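PDB 3TEV: glycosyl hyrolase, family 3 from Deinococcus radiodurans, which probably hydrolyses O-glycosidic bonds, as a member of glycosyl hydrolase family 3 built on a TIM-barrel domain. Local coordinates for residues P217-I222 with W253-V258; R243-L248 with L283-D288. One frame throughout, in Å; residues are numbered along the deposited sequence.

Contact 1: residues P217-I222 with W253-V258; sequences PETPAI and WGYDGV
A221 pairs with V258 in a parallel bridge, CA to CA 4.4 Å, flanked by two backbone bonds: V258 N donates to P220 O (3.0 Å, 169° at the hydrogen) and I222 N donates to V258 O (2.8 Å). That alternation, one residue of the second strand gripping the neighbours of A221, is the parallel pattern of two adjacent barrel strands, here at their beginnings. V258 O also lies 3.3 Å from A221 CA, a CA-H...O contact, while the CB atoms of A221 and V258 meet on the same face of the sheet.

Just ahead of the bridge, Y255 reaches back to the other segment. Its CG stands anti to the backbone N (chi1 -174°), which aims the ring at the 217-222 backbone and delivers OH to T219 O at 3.0 Å. The hydroxyl is the donor and comes from above the carbonyl plane, 47° out of it. I222 slides past in the opposite direction and sets CD1 over one ring face, 3.9 Å from the centroid, a CH-pi contact offset toward the rim; its CG1 packs against CZ. The backbone N of G257 lies over the centre of the opposite face, so the ring is sandwiched. L216 and L249 add apolar contacts to Y255, and helix 314-330 packs on P220 and V258 through L327.

The chemistry is thus divided: backbone bonds set the strand register, and one buried phenol ties the loop entering strand 258-261 to the T219 carbonyl, with its ring held between an aliphatic tip and a peptide nitrogen.

Contact 2: residues R243-L248 with L283-D288; sequences RILTGL and LRAGAD
T246 OG1 donates a hydrogen bond of 2.7 Å to A285 O, the hydrogen bond that joins 243-248 to 283-288. The hydroxyl approaches from above the carbonyl plane, 36° out of it. Threonine's first torsion puts OG1 beside the backbone N and opposite its own carbonyl carbon (chi1 -62°), turning it to the neighbouring helix end.

L245, one residue earlier, brings the apolar half of the contact. Its CB packs on the same A285 O at 3.6 Å and beside G286 CA, while CD1 reaches on to A287 N (3.8 Å) and A285 CB (4.2 Å). A285 O is therefore met by a hydroxyl and a methylene together. With T246 replaced by an alanine, A285 O is likely to lose this hydroxyl donor, leaving 243-248 held to 283-288 here mainly by L245 packing.

Behind these residues, G286 closes helix 275-285 in a Schellman motif with phi 140°. A CB there would clash with T246 OG1, be jammed against the carbonyl O of A285 and sit tightly on L245 CB, so the close approach depends on a bare CA. On the other side, a wider pi-type turn runs through 243-248, with L248 N bonded to R243 O.

Further out, I244 and L248 face F180 of strand 174-180, and L283 packs on V306 and Y309 of helix 296-309. Beyond the turn, D288 salt-bridges R250 of helix 242-252 and R323 of helix 314-330, and it pairs through its backbone with I259 of strand 258-261.

Overall arrangement
Contacts 1 and 2 interleave along the chain: 217-222, then 243-248, 253-258 and 283-288. Their centres are about 13 Å apart, both within the TIM-barrel-type family 3 domain. Contact 1 joins strand 221-224 to the start of strand 258-261; contact 2 sets helix 242-252, which connects those strands, against the end of helix 275-285, which leads toward strand 290-291. Inner sheet and outer helix layer are thus tied together within one stretch of the barrel. The contacts meet directly where W253 N lies 2.9 Å from L248 O, a probable hydrogen bond, and where V258 CA packs 3.4 Å from D288 OD2. R250 bridges them too, binding the carbonyls of Y255 and G257 as well as D288.

Contact 1: residues P217-I222 with W253-V258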
loop_
_atom_site.group_PDB
_atom_site.type_symbol
_atom_site.label_atom_id
_atom_site.label_comp_id
_atom_site.label_asym_id
_atom_site.label_seq_id
_atom_site.Cartn_x
_atom_site.Cartn_y
_atom_site.Cartn_z
ATOM N N PRO A 217 4.927 5.045 -14.660
ATOM C CA PRO A 217 3.722 5.100 -15.509
ATOM C C PRO A 217 2.888 3.802 -15.504
ATOM O O PRO A 217 1.739 3.826 -15.944
ATOM C CB PRO A 217 4.266 5.393 -16.930
ATOM C CG PRO A 217 5.756 5.638 -16.783
ATOM C CD PRO A 217 6.178 5.058 -15.449
ATOM N N GLU A 218 3.459 2.699 -15.023
ATOM C CA GLU A 218 2.761 1.417 -14.935
ATOM C C GLU A 218 2.286 1.097 -13.515
ATOM O O GLU A 218 1.697 0.042 -13.286
ATOM C CB GLU A 218 3.676 0.268 -15.396
ATOM C CG GLU A 218 3.773 0.075 -16.905
ATOM C CD GLU A 218 4.735 1.051 -17.552
ATOM O OE1 GLU A 218 5.707 1.463 -16.868
ATOM O OE2 GLU A 218 4.513 1.410 -18.739
ATOM N N THR A 219 2.566 1.987 -12.565
ATOM C CA THR A 219 2.269 1.742 -11.156
ATOM C C THR A 219 1.075 2.583 -10.664
ATOM O O THR A 219 1.223 3.766 -10.397
ATOM C CB THR A 219 3.530 2.020 -10.284
ATOM O OG1 THR A 219 4.652 1.310 -10.823
ATOM C CG2 THR A 219 3.311 1.587 -8.849
ATOM N N PRO A 220 -0.107 1.966 -10.522
ATOM C CA PRO A 220 -1.309 2.717 -10.119
ATOM C C PRO A 220 -1.353 3.086 -8.616
ATOM O O PRO A 220 -2.105 3.997 -8.233
ATOM C CB PRO A 220 -2.459 1.765 -10.453
ATOM C CG PRO A 220 -1.819 0.523 -11.024
ATOM C CD PRO A 220 -0.382 0.532 -10.692
ATOM N N ALA A 221 -0.557 2.383 -7.801
ATOM C CA ALA A 221 -0.486 2.594 -6.348
ATOM C C ALA A 221 0.893 2.241 -5.814
ATOM O O ALA A 221 1.562 1.302 -6.315
ATOM C CB ALA A 221 -1.527 1.778 -5.634
ATOM N N ILE A 222 1.321 3.001 -4.808
ATOM C CA ILE A 222 2.595 2.798 -4.161
ATOM C C ILE A 222 2.402 2.791 -2.648
ATOM O O ILE A 222 1.721 3.657 -2.125
ATOM C CB ILE A 222 3.556 3.932 -4.503
ATOM C CG1 ILE A 222 3.919 3.886 -6.000
ATOM C CG2 ILE A 222 4.823 3.821 -3.642
ATOM C CD1 ILE A 222 4.942 4.936 -6.427
ATOM N N TRP A 253 8.848 13.770 -9.517
ATOM C CA TRP A 253 8.516 12.651 -10.397
ATOM C C TRP A 253 7.184 12.769 -11.121
ATOM O O TRP A 253 6.933 12.010 -12.042
ATOM C CB TRP A 253 8.568 11.337 -9.623
ATOM C CG TRP A 253 9.951 10.930 -9.227
ATOM C CD1 TRP A 253 11.112 11.659 -9.371
ATOM C CD2 TRP A 253 10.325 9.709 -8.598
ATOM N NE1 TRP A 253 12.177 10.956 -8.880
ATOM C CE2 TRP A 253 11.728 9.755 -8.398
ATOM C CE3 TRP A 253 9.610 8.570 -8.186
ATOM C CZ2 TRP A 253 12.430 8.712 -7.809
ATOM C CZ3 TRP A 253 10.304 7.537 -7.590
ATOM C CH2 TRP A 253 11.709 7.608 -7.416
ATOM N N GLY A 254 6.327 13.694 -10.694
ATOM C CA GLY A 254 5.016 13.867 -11.333
ATOM C C GLY A 254 4.036 12.729 -11.068
ATOM O O GLY A 254 3.064 12.575 -11.798
ATOM N N TYR A 255 4.276 11.927 -10.030
ATOM C CA TYR A 255 3.391 10.782 -9.739
ATOM C C TYR A 255 1.962 11.182 -9.370
ATOM O O TYR A 255 1.755 11.937 -8.413
ATOM C CB TYR A 255 3.971 9.887 -8.647
ATOM C CG TYR A 255 3.181 8.607 -8.397
ATOM C CD1 TYR A 255 3.031 7.641 -9.408
ATOM C CD2 TYR A 255 2.593 8.355 -7.154
ATOM C CE1 TYR A 255 2.316 6.457 -9.197
ATOM C CE2 TYR A 255 1.877 7.156 -6.910
ATOM C CZ TYR A 255 1.747 6.210 -7.945
ATOM O OH TYR A 255 1.048 5.032 -7.736
ATOM N N ASP A 256 0.978 10.650 -10.090
ATOM C CA ASP A 256 -0.424 10.964 -9.777
ATOM C C ASP A 256 -1.247 9.743 -9.329
ATOM O O ASP A 256 -2.471 9.817 -9.256
ATOM C CB ASP A 256 -1.118 11.709 -10.939
ATOM C CG ASP A 256 -2.261 12.655 -10.458
ATOM O OD1 ASP A 256 -2.239 13.189 -9.308
ATOM O OD2 ASP A 256 -3.204 12.870 -11.252
ATOM N N GLY A 257 -0.586 8.636 -8.998
ATOM C CA GLY A 257 -1.308 7.485 -8.499
ATOM C C GLY A 257 -1.556 7.553 -6.998
ATOM O O GLY A 257 -1.274 8.565 -6.363
ATOM N N VAL A 258 -2.062 6.452 -6.436
ATOM C CA VAL A 258 -2.425 6.366 -5.026
ATOM C C VAL A 258 -1.167 6.153 -4.175
ATOM O O VAL A 258 -0.342 5.282 -4.480
ATOM C CB VAL A 258 -3.393 5.190 -4.805
ATOM C CG1 VAL A 258 -3.552 4.823 -3.296
ATOM C CG2 VAL A 258 -4.752 5.479 -5.483
#

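Contact 2: residues R243-L248 with L283-D288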
loop_
_atom_site.group_PDB
_atom_site.type_symbol
_atom_site.label_atom_id
_atom_site.label_comp_id
_atom_site.label_asym_id
_atom_site.label_seq_id
_atom_site.Cartn_x
_atom_site.Cartn_y
_atom_site.Cartn_z
ATOM N N ARG A 243 8.728 15.973 2.379
ATOM C CA ARG A 243 9.804 16.069 1.391
ATOM C C ARG A 243 9.796 14.850 0.450
ATOM O O ARG A 243 10.066 14.982 -0.752
ATOM C CB ARG A 243 11.177 16.233 2.057
ATOM C CG ARG A 243 11.349 17.569 2.799
ATOM C CD ARG A 243 12.748 17.746 3.414
ATOM N NE ARG A 243 13.784 17.664 2.380
ATOM C CZ ARG A 243 14.939 18.326 2.396
ATOM N NH1 ARG A 243 15.238 19.151 3.399
ATOM N NH2 ARG A 243 15.795 18.167 1.395
ATOM N N ILE A 244 9.470 13.677 0.993
ATOM C CA ILE A 244 9.523 12.453 0.211
ATOM C C ILE A 244 8.219 12.216 -0.553
ATOM O O ILE A 244 8.238 12.032 -1.775
ATOM C CB ILE A 244 9.887 11.230 1.080
ATOM C CG1 ILE A 244 11.348 11.375 1.568
ATOM C CG2 ILE A 244 9.623 9.935 0.300
ATOM C CD1 ILE A 244 11.851 10.260 2.444
ATOM N N LEU A 245 7.090 12.251 0.152
ATOM C CA LEU A 245 5.832 11.960 -0.497
ATOM C C LEU A 245 5.402 13.058 -1.470
ATOM O O LEU A 245 4.877 12.737 -2.544
ATOM C CB LEU A 245 4.740 11.680 0.524
ATOM C CG LEU A 245 5.032 10.579 1.543
ATOM C CD1 LEU A 245 3.804 10.350 2.359
ATOM C CD2 LEU A 245 5.496 9.247 0.921
ATOM N N THR A 246 5.615 14.330 -1.118
ATOM C CA THR A 246 5.188 15.442 -1.973
ATOM C C THR A 246 6.357 15.968 -2.809
ATOM O O THR A 246 6.279 16.006 -4.030
ATOM C CB THR A 246 4.488 16.596 -1.172
ATOM O OG1 THR A 246 3.292 16.100 -0.554
ATOM C CG2 THR A 246 4.102 17.769 -2.089
ATOM N N GLY A 247 7.447 16.350 -2.153
ATOM C CA GLY A 247 8.621 16.889 -2.849
ATOM C C GLY A 247 9.117 15.962 -3.949
ATOM O O GLY A 247 9.180 16.344 -5.128
ATOM N N LEU A 248 9.426 14.731 -3.572
ATOM C CA LEU A 248 9.966 13.779 -4.520
ATOM C C LEU A 248 8.887 13.120 -5.392
ATOM O O LEU A 248 8.849 13.341 -6.611
ATOM C CB LEU A 248 10.818 12.731 -3.793
ATOM C CG LEU A 248 11.454 11.602 -4.602
ATOM C CD1 LEU A 248 12.490 12.143 -5.566
ATOM C CD2 LEU A 248 12.090 10.619 -3.630
ATOM N N LEU A 283 -1.307 11.900 5.981
ATOM C CA LEU A 283 -2.194 12.480 4.992
ATOM C C LEU A 283 -1.660 13.856 4.597
ATOM O O LEU A 283 -1.551 14.148 3.412
ATOM C CB LEU A 283 -3.631 12.556 5.506
ATOM C CG LEU A 283 -4.330 11.198 5.662
ATOM C CD1 LEU A 283 -5.533 11.341 6.589
ATOM C CD2 LEU A 283 -4.730 10.567 4.292
ATOM N N ARG A 284 -1.257 14.659 5.585
ATOM C CA ARG A 284 -0.706 15.993 5.319
ATOM C C ARG A 284 0.562 15.911 4.475
ATOM O O ARG A 284 0.738 16.695 3.535
ATOM C CB ARG A 284 -0.389 16.732 6.622
ATOM C CG ARG A 284 -1.571 17.353 7.322
ATOM C CD ARG A 284 -1.114 18.304 8.449
ATOM N NE ARG A 284 -2.234 19.101 8.948
ATOM C CZ ARG A 284 -2.605 19.171 10.221
ATOM N NH1 ARG A 284 -1.934 18.520 11.163
ATOM N NH2 ARG A 284 -3.642 19.915 10.558
ATOM N N ALA A 285 1.454 14.978 4.815
ATOM C CA ALA A 285 2.700 14.812 4.063
ATOM C C ALA A 285 2.467 14.448 2.586
ATOM O O ALA A 285 3.319 14.732 1.731
ATOM C CB ALA A 285 3.585 13.764 4.733
ATOM N N GLY A 286 1.334 13.812 2.284
ATOM C CA GLY A 286 1.038 13.426 0.904
ATOM C C GLY A 286 0.381 12.075 0.620
ATOM O O GLY A 286 0.071 11.795 -0.544
ATOM N N ALA A 287 0.189 11.228 1.635
ATOM C CA ALA A 287 -0.567 9.981 1.464
ATOM C C ALA A 287 -2.017 10.274 1.086
ATOM O O ALA A 287 -2.609 11.261 1.560
ATOM C CB ALA A 287 -0.537 9.167 2.744
ATOM N N ASP A 288 -2.589 9.415 0.241
ATOM C CA ASP A 288 -4.033 9.459 -0.054
ATOM C C ASP A 288 -4.824 8.556 0.882
ATOM O O ASP A 288 -6.039 8.739 1.045
ATOM C CB ASP A 288 -4.298 8.986 -1.483
ATOM C CG ASP A 288 -3.521 9.773 -2.493
ATOM O OD1 ASP A 288 -3.714 11.012 -2.551
ATOM O OD2 ASP A 288 -2.681 9.178 -3.198
#